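Local coordinates for uncharacterized protein YLR132C (Kluyveromyces marxianus, PDB 6PFQ) that probably trims the 3' end of U6 snRNA as the exoribonuclease Usb1, a member of the 2H phosphodiesterase superfamily, at residues A[6-11]-A[73-78]; A[80-85]-A[131-136]; A[111-116]-A[174-179]. One frame throughout, in Å; residues are numbered along the deposited sequence.

In the fold
Both lobes of this 2H phosphodiesterase fold have an antiparallel sheet backed by helices. Interactions 1 and 2 belong to one lobe and share helix 72-88: its first turns meet the start of strand 9-16, and farther along it packs against helix 121-137. Their centres lie about 13 Å apart, and along the chain they come in series. Interaction 3 is in the other lobe, about 31 and 32 Å from them between centres, joining strand 112-119 to helix 169-186. Its segments alternate with those of interaction 2, the chain passing from strand 112-119 straight to helix 121-137 in the other lobe. UMP-binding His-60 and His-154 come one from each sheet, consistent with a nucleotide site between the lobes.

Interaction 1: residues A[6-11]-A[73-78]; sequences SKNIGF and SELEEK
Leu-75 reaches from its helix against the tight bend at Asn-8, resting its two methyls on different parts of it. CD1 lies 4.0 Å from the backbone C of Asn-8 and reaches on toward Ile-9 O, at 4.2 Å, while CD2 meets the amide oxygen OD1 of Asn-8 at 4.0 Å. CD1 thus lies against backbone and CD2 against a side-chain oxygen, all at van der Waals distance. The CG of Leu-75 stands opposite the backbone N (chi1 170°), which carries the fork away from the helix to the bend. Next in line is Gly-10, where a CB would point at Leu-75 and stand about 3.9 Å from its CD1, so the methyl meets bare backbone here. The bend itself is a type II beta turn from Ser-6 to Ile-9, closed by Ile-9 N bonding Ser-6 O at 3.2 Å. Its third position requires a positive phi, and Asn-8 (phi 66°) is one of the few residues that accept this readily. Backbone bonds from Asn-8 to Phe-69 and from Gly-10 to Met-67 hold the segment beside strand 59-68. Phe-69 also touches Leu-75, and helix 72-88 thus begins packed against the start of strand 9-16.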
loop_
_atom_site.group_PDB
_atom_site.type_symbol
_atom_site.label_atom_id
_atom_site.label_comp_id
_atom_site.label_asym_id
_atom_site.label_seq_id
_atom_site.Cartn_x
_atom_site.Cartn_y
_atom_site.Cartn_z
ATOM N N SER A 6 -1.794 7.078 19.036
ATOM C CA SER A 6 -1.487 7.735 17.784
ATOM C C SER A 6 -0.965 9.149 18.008
ATOM O O SER A 6 -0.775 9.890 17.039
ATOM C CB SER A 6 -2.722 7.767 16.884
ATOM O OG SER A 6 -3.884 8.110 17.646
ATOM N N LYS A 7 -0.738 9.550 19.263
ATOM C CA LYS A 7 -0.248 10.904 19.523
ATOM C C LYS A 7 1.115 11.100 18.859
ATOM O O LYS A 7 2.018 10.258 18.992
ATOM C CB LYS A 7 -0.140 11.152 21.031
ATOM N N ASN A 8 1.235 12.180 18.095
ATOM C CA ASN A 8 2.475 12.567 17.428
ATOM C C ASN A 8 2.908 11.574 16.353
ATOM O O ASN A 8 4.096 11.451 16.059
ATOM C CB ASN A 8 3.578 12.822 18.463
ATOM C CG ASN A 8 3.218 13.990 19.387
ATOM O OD1 ASN A 8 2.586 14.956 18.951
ATOM N ND2 ASN A 8 3.623 13.915 20.647
ATOM N N ILE A 9 1.954 10.851 15.764
ATOM C CA ILE A 9 2.232 9.870 14.708
ATOM C C ILE A 9 1.795 10.492 13.392
ATOM O O ILE A 9 0.668 10.994 13.298
ATOM C CB ILE A 9 1.480 8.540 14.911
ATOM C CG1 ILE A 9 1.784 7.881 16.263
ATOM C CG2 ILE A 9 1.798 7.579 13.746
ATOM C CD1 ILE A 9 3.224 7.545 16.496
ATOM N N GLY A 10 2.644 10.419 12.374
ATOM C CA GLY A 10 2.281 10.889 11.041
ATOM C C GLY A 10 2.622 9.853 10.002
ATOM O O GLY A 10 3.538 9.047 10.170
ATOM N N PHE A 11 1.876 9.876 8.893
ATOM C CA PHE A 11 2.077 8.923 7.802
ATOM C C PHE A 11 1.500 9.539 6.534
ATOM O O PHE A 11 0.438 10.152 6.578
ATOM C CB PHE A 11 1.395 7.576 8.187
ATOM C CG PHE A 11 0.977 6.672 7.027
ATOM C CD1 PHE A 11 1.917 5.893 6.344
ATOM C CD2 PHE A 11 -0.367 6.516 6.695
ATOM C CE1 PHE A 11 1.529 5.027 5.291
ATOM C CE2 PHE A 11 -0.776 5.648 5.648
ATOM C CZ PHE A 11 0.172 4.894 4.947
ATOM N N SER A 73 5.516 19.620 18.737
ATOM C CA SER A 73 6.256 20.648 18.016
ATOM C C SER A 73 7.028 20.047 16.852
ATOM O O SER A 73 7.018 20.595 15.740
ATOM C CB SER A 73 7.213 21.385 18.954
ATOM O OG SER A 73 6.518 22.063 19.987
ATOM N N GLU A 74 7.675 18.904 17.072
ATOM C CA GLU A 74 8.433 18.320 15.982
ATOM C C GLU A 74 7.492 17.812 14.887
ATOM O O GLU A 74 7.749 18.018 13.699
ATOM C CB GLU A 74 9.349 17.206 16.495
ATOM C CG GLU A 74 9.946 16.362 15.368
ATOM C CD GLU A 74 10.567 15.048 15.827
ATOM O OE1 GLU A 74 11.707 14.756 15.410
ATOM O OE2 GLU A 74 9.929 14.300 16.589
ATOM N N LEU A 75 6.362 17.212 15.276
ATOM C CA LEU A 75 5.333 16.802 14.315
ATOM C C LEU A 75 4.945 17.954 13.402
ATOM O O LEU A 75 4.949 17.822 12.178
ATOM C CB LEU A 75 4.096 16.298 15.066
ATOM C CG LEU A 75 2.782 16.018 14.328
ATOM C CD1 LEU A 75 2.730 14.630 13.753
ATOM C CD2 LEU A 75 1.622 16.207 15.300
ATOM N N GLU A 76 4.624 19.104 13.991
ATOM C CA GLU A 76 4.200 20.257 13.198
ATOM C C GLU A 76 5.349 20.830 12.375
ATOM O O GLU A 76 5.169 21.154 11.195
ATOM C CB GLU A 76 3.623 21.344 14.112
ATOM C CG GLU A 76 2.488 20.917 15.029
ATOM C CD GLU A 76 2.133 22.005 16.056
ATOM O OE1 GLU A 76 0.929 22.185 16.343
ATOM O OE2 GLU A 76 3.053 22.697 16.559
ATOM N N GLU A 77 6.541 20.947 12.968
ATOM C CA GLU A 77 7.690 21.452 12.221
ATOM C C GLU A 77 7.939 20.596 10.990
ATOM O O GLU A 77 8.065 21.110 9.871
ATOM C CB GLU A 77 8.952 21.468 13.096
ATOM C CG GLU A 77 9.003 22.510 14.190
ATOM C CD GLU A 77 8.554 23.865 13.708
ATOM O OE1 GLU A 77 7.596 24.397 14.304
ATOM O OE2 GLU A 77 9.141 24.372 12.717
ATOM N N LYS A 78 8.057 19.281 11.190
ATOM C CA LYS A 78 8.452 18.406 10.099
ATOM C C LYS A 78 7.323 18.213 9.089
ATOM O O LYS A 78 7.561 18.275 7.877
ATOM C CB LYS A 78 8.926 17.063 10.659
ATOM C CG LYS A 78 9.994 17.163 11.732
ATOM C CD LYS A 78 11.357 17.470 11.164
ATOM C CE LYS A 78 12.413 17.551 12.257
ATOM N NZ LYS A 78 13.658 18.196 11.757
#

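Interaction 2: residues A[80-85]-A[131-136]; sequences GRIRQE and LSIVEK
Ile-133 packs between Ile-82 and Glu-85, one helical turn apart on the facing helix. Its CG2 sits 3.9 Å from Ile-82 CA and 4.1 Å from Ile-82 CG2, and its CD1 reaches the backbone O of Glu-85 at 3.7 Å. Beta-branched isoleucine suits this place: CG2 settles between Ile-82 and Glu-85 CB, while the CG1 branch ends on the Glu-85 carbonyl. The helices are nearly antiparallel (157°), their axes 9.6 Å apart. Toward the sheet the packing continues through Leu-12 of strand 9-16, touched by Ile-82 and Val-134. The other margin is polar and opens to solvent. Here Lys-136, its CG anti to the backbone N (chi1 179°) and its chain extended, carries NZ out to Glu-85 OE2 at 3.2 Å, a salt bridge on the syn lone pair. The same OE2 is hydrogen-bonded to Tyr-137 OH. An alanine in place of Glu-85 would keep the CB against Ile-133, but would probably cost Lys-136 its carboxylate mate and the Tyr-137 hydroxyl its bond. Glutamate therefore does two jobs, its CB extending the apolar contact and its carboxylate tying the open edge of helix 72-88 to helix 121-137.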
loop_
_atom_site.group_PDB
_atom_site.type_symbol
_atom_site.label_atom_id
_atom_site.label_comp_id
_atom_site.label_asym_id
_atom_site.label_seq_id
_atom_site.Cartn_x
_atom_site.Cartn_y
_atom_site.Cartn_z
ATOM N N GLY A 80 4.803 20.259 8.469
ATOM C CA GLY A 80 4.647 21.506 7.731
ATOM C C GLY A 80 5.695 21.685 6.650
ATOM O O GLY A 80 5.376 22.054 5.517
ATOM N N ARG A 81 6.960 21.380 6.965
ATOM C CA ARG A 81 8.002 21.448 5.942
ATOM C C ARG A 81 7.714 20.461 4.815
ATOM O O ARG A 81 7.918 20.774 3.643
ATOM C CB ARG A 81 9.384 21.187 6.560
ATOM C CG ARG A 81 10.051 22.428 7.230
ATOM C CD ARG A 81 11.258 21.999 8.088
ATOM N NE ARG A 81 12.061 23.105 8.599
ATOM C CZ ARG A 81 11.841 23.721 9.763
ATOM N NH1 ARG A 81 10.835 23.339 10.541
ATOM N NH2 ARG A 81 12.629 24.721 10.154
ATOM N N ILE A 82 7.262 19.251 5.152
ATOM C CA ILE A 82 6.881 18.295 4.116
ATOM C C ILE A 82 5.791 18.873 3.213
ATOM O O ILE A 82 5.931 18.890 1.985
ATOM C CB ILE A 82 6.432 16.967 4.751
ATOM C CG1 ILE A 82 7.645 16.271 5.379
ATOM C CG2 ILE A 82 5.805 16.105 3.697
ATOM C CD1 ILE A 82 7.287 14.975 6.116
ATOM N N ARG A 83 4.706 19.381 3.814
ATOM C CA ARG A 83 3.603 19.957 3.043
ATOM C C ARG A 83 4.081 21.101 2.151
ATOM O O ARG A 83 3.794 21.134 0.949
ATOM C CB ARG A 83 2.512 20.463 3.997
ATOM N N GLN A 84 4.871 22.013 2.708
ATOM C CA GLN A 84 5.316 23.167 1.933
ATOM C C GLN A 84 6.207 22.738 0.778
ATOM O O GLN A 84 6.074 23.250 -0.339
ATOM C CB GLN A 84 6.053 24.153 2.835
ATOM N N GLU A 85 7.140 21.817 1.033
ATOM C CA GLU A 85 8.031 21.387 -0.031
ATOM C C GLU A 85 7.300 20.564 -1.091
ATOM O O GLU A 85 7.652 20.638 -2.273
ATOM C CB GLU A 85 9.211 20.614 0.553
ATOM C CG GLU A 85 10.254 21.506 1.203
ATOM C CD GLU A 85 11.663 20.940 1.089
ATOM O OE1 GLU A 85 11.911 20.165 0.139
ATOM O OE2 GLU A 85 12.520 21.267 1.948
ATOM N N LEU A 131 9.211 11.165 -2.204
ATOM C CA LEU A 131 9.946 10.366 -1.227
ATOM C C LEU A 131 11.180 11.112 -0.729
ATOM O O LEU A 131 11.544 11.011 0.450
ATOM C CB LEU A 131 10.341 9.024 -1.846
ATOM C CG LEU A 131 9.141 8.122 -2.196
ATOM C CD1 LEU A 131 9.708 6.767 -2.599
ATOM C CD2 LEU A 131 8.208 7.964 -1.027
ATOM N N SER A 132 11.836 11.867 -1.617
ATOM C CA SER A 132 13.023 12.600 -1.187
ATOM C C SER A 132 12.689 13.597 -0.093
ATOM O O SER A 132 13.446 13.741 0.868
ATOM C CB SER A 132 13.677 13.308 -2.370
ATOM O OG SER A 132 14.270 12.354 -3.221
ATOM N N ILE A 133 11.550 14.280 -0.216
ATOM C CA ILE A 133 11.117 15.207 0.822
ATOM C C ILE A 133 10.847 14.473 2.129
ATOM O O ILE A 133 11.250 14.928 3.209
ATOM C CB ILE A 133 9.867 15.971 0.339
ATOM C CG1 ILE A 133 10.244 16.903 -0.821
ATOM C CG2 ILE A 133 9.256 16.776 1.492
ATOM C CD1 ILE A 133 9.086 17.293 -1.673
ATOM N N VAL A 134 10.164 13.317 2.056
ATOM C CA VAL A 134 9.901 12.532 3.263
ATOM C C VAL A 134 11.203 12.117 3.933
ATOM O O VAL A 134 11.353 12.227 5.159
ATOM C CB VAL A 134 9.015 11.303 2.941
ATOM C CG1 VAL A 134 8.791 10.459 4.233
ATOM C CG2 VAL A 134 7.671 11.756 2.357
ATOM N N GLU A 135 12.158 11.623 3.148
ATOM C CA GLU A 135 13.427 11.198 3.733
ATOM C C GLU A 135 14.130 12.353 4.423
ATOM O O GLU A 135 14.816 12.153 5.433
ATOM C CB GLU A 135 14.335 10.617 2.650
ATOM N N LYS A 136 13.977 13.567 3.891
ATOM C CA LYS A 136 14.649 14.719 4.490
ATOM C C LYS A 136 14.079 15.054 5.864
ATOM O O LYS A 136 14.823 15.437 6.776
ATOM C CB LYS A 136 14.549 15.929 3.557
ATOM C CG LYS A 136 15.196 17.207 4.083
ATOM C CD LYS A 136 15.330 18.254 2.968
ATOM C CE LYS A 136 15.893 19.574 3.489
ATOM N NZ LYS A 136 15.569 20.687 2.548
#

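Interaction 3: residues A[111-116]-A[174-179]; sequences SLQFLA and QRLDSL
Gln-113 sets the two ends of its amide against two leucines one helical turn apart, NE2 at Leu-176 and OE1 at Leu-179. This is alpha/beta packing in one lobe of the 2H phosphodiesterase fold, with helix 169-186 lying over one face of an antiparallel sheet in which strand 112-119 pairs with strands 94-99, 102-106 and 154-161. Side chains alternate along the strand. Gln-113 turns to the helix, whereas Phe-114 and Ala-116 lie against Ser-156 and His-154, respectively, two UMP-binding residues; the side chain of Gln-113 is itself about 9 Å from that of Ser-156. The glutamine is fully extended at chi2 (180°), and this length carries its amide across to the helix. There NE2 lies 3.8 Å from CD1 and 3.9 Å from CB of Leu-176. Burying an amide against apolar carbons would be costly without a polar partner, and Glu-106 of strand 102-106 supplies one, its OE2 accepting a hydrogen bond from NE2. Val-104, on the same strand, touches both Gln-113 and Leu-176 and continues the apolar surroundings. Both leucines place CG anti to the backbone N (chi1 169° in Leu-176, 171° in Leu-179), and leucine suits a helix face that must send forked methyls to the sheet. Leu-179 also reaches Met-37 of helix 20-39. At the oxygen end of the amide, Gln-113 OE1 approaches the methyl CD2 of Leu-179 to 3.5 Å.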
loop_
_atom_site.group_PDB
_atom_site.type_symbol
_atom_site.label_atom_id
_atom_site.label_comp_id
_atom_site.label_asym_id
_atom_site.label_seq_id
_atom_site.Cartn_x
_atom_site.Cartn_y
_atom_site.Cartn_z
ATOM N N SER A 111 1.076 -10.428 11.306
ATOM C CA SER A 111 -0.227 -11.068 11.471
ATOM C C SER A 111 -1.030 -11.075 10.168
ATOM O O SER A 111 -1.929 -11.920 10.019
ATOM C CB SER A 111 -1.051 -10.365 12.546
ATOM O OG SER A 111 -1.163 -8.981 12.269
ATOM N N LEU A 112 -0.745 -10.136 9.256
ATOM C CA LEU A 112 -1.504 -10.006 8.021
ATOM C C LEU A 112 -0.554 -10.048 6.843
ATOM O O LEU A 112 0.566 -9.528 6.926
ATOM C CB LEU A 112 -2.289 -8.699 7.991
ATOM C CG LEU A 112 -3.358 -8.528 9.091
ATOM C CD1 LEU A 112 -3.965 -7.099 9.057
ATOM C CD2 LEU A 112 -4.437 -9.579 8.913
ATOM N N GLN A 113 -1.012 -10.651 5.743
ATOM C CA GLN A 113 -0.193 -10.779 4.543
ATOM C C GLN A 113 -0.964 -10.140 3.401
ATOM O O GLN A 113 -2.061 -10.585 3.076
ATOM C CB GLN A 113 0.140 -12.264 4.278
ATOM C CG GLN A 113 1.037 -12.764 5.446
ATOM C CD GLN A 113 1.454 -14.214 5.356
ATOM O OE1 GLN A 113 0.764 -15.025 4.742
ATOM N NE2 GLN A 113 2.579 -14.565 6.036
ATOM N N PHE A 114 -0.407 -9.073 2.830
ATOM C CA PHE A 114 -1.088 -8.254 1.844
ATOM C C PHE A 114 -0.684 -8.659 0.444
ATOM O O PHE A 114 0.505 -8.664 0.128
ATOM C CB PHE A 114 -0.711 -6.792 2.065
ATOM C CG PHE A 114 -1.385 -6.186 3.280
ATOM C CD1 PHE A 114 -0.848 -6.386 4.548
ATOM C CD2 PHE A 114 -2.529 -5.424 3.142
ATOM C CE1 PHE A 114 -1.483 -5.848 5.692
ATOM C CE2 PHE A 114 -3.135 -4.856 4.267
ATOM C CZ PHE A 114 -2.597 -5.085 5.531
ATOM N N LEU A 115 -1.678 -8.936 -0.395
ATOM C CA LEU A 115 -1.452 -9.248 -1.800
ATOM C C LEU A 115 -1.420 -7.931 -2.569
ATOM O O LEU A 115 -2.399 -7.177 -2.532
ATOM C CB LEU A 115 -2.602 -10.135 -2.302
ATOM C CG LEU A 115 -2.482 -10.572 -3.764
ATOM C CD1 LEU A 115 -1.339 -11.590 -3.931
ATOM C CD2 LEU A 115 -3.833 -11.170 -4.253
ATOM N N ALA A 116 -0.316 -7.662 -3.271
ATOM C CA ALA A 116 -0.004 -6.347 -3.804
ATOM C C ALA A 116 0.577 -6.489 -5.207
ATOM O O ALA A 116 1.020 -7.574 -5.625
ATOM C CB ALA A 116 1.000 -5.601 -2.871
ATOM N N GLN A 174 8.908 -19.688 5.666
ATOM C CA GLN A 174 8.794 -20.676 4.596
ATOM C C GLN A 174 7.396 -20.676 3.969
ATOM O O GLN A 174 7.263 -20.764 2.746
ATOM C CB GLN A 174 9.128 -22.079 5.111
ATOM N N ARG A 175 6.337 -20.607 4.787
ATOM C CA ARG A 175 4.994 -20.629 4.207
ATOM C C ARG A 175 4.703 -19.323 3.461
ATOM O O ARG A 175 3.997 -19.328 2.445
ATOM C CB ARG A 175 3.948 -20.894 5.296
ATOM C CG ARG A 175 4.058 -22.289 5.961
ATOM C CD ARG A 175 3.828 -23.443 4.982
ATOM N NE ARG A 175 2.406 -23.697 4.732
ATOM C CZ ARG A 175 1.928 -24.435 3.725
ATOM N NH1 ARG A 175 2.752 -25.001 2.853
ATOM N NH2 ARG A 175 0.617 -24.597 3.582
ATOM N N LEU A 176 5.272 -18.215 3.923
ATOM C CA LEU A 176 5.146 -16.958 3.193
ATOM C C LEU A 176 5.851 -17.032 1.834
ATOM O O LEU A 176 5.306 -16.586 0.808
ATOM C CB LEU A 176 5.713 -15.815 4.038
ATOM C CG LEU A 176 5.894 -14.481 3.336
ATOM C CD1 LEU A 176 4.551 -13.944 2.816
ATOM C CD2 LEU A 176 6.542 -13.480 4.334
ATOM N N ASP A 177 7.057 -17.600 1.794
ATOM C CA ASP A 177 7.733 -17.704 0.499
ATOM C C ASP A 177 7.042 -18.700 -0.432
ATOM O O ASP A 177 6.968 -18.470 -1.644
ATOM C CB ASP A 177 9.203 -18.073 0.727
ATOM C CG ASP A 177 10.010 -16.872 1.261
ATOM O OD1 ASP A 177 9.676 -15.715 0.912
ATOM O OD2 ASP A 177 10.965 -17.080 2.030
ATOM N N SER A 178 6.489 -19.784 0.086
ATOM C CA SER A 178 5.744 -20.657 -0.813
ATOM C C SER A 178 4.396 -20.043 -1.190
ATOM O O SER A 178 3.877 -20.319 -2.270
ATOM C CB SER A 178 5.561 -22.051 -0.213
ATOM O OG SER A 178 4.816 -22.057 0.969
ATOM N N LEU A 179 3.818 -19.195 -0.341
ATOM C CA LEU A 179 2.616 -18.476 -0.770
ATOM C C LEU A 179 2.948 -17.502 -1.900
ATOM O O LEU A 179 2.217 -17.411 -2.895
ATOM C CB LEU A 179 1.985 -17.725 0.419
ATOM C CG LEU A 179 0.844 -16.747 0.110
ATOM C CD1 LEU A 179 -0.355 -17.439 -0.563
ATOM C CD2 LEU A 179 0.424 -15.975 1.410
#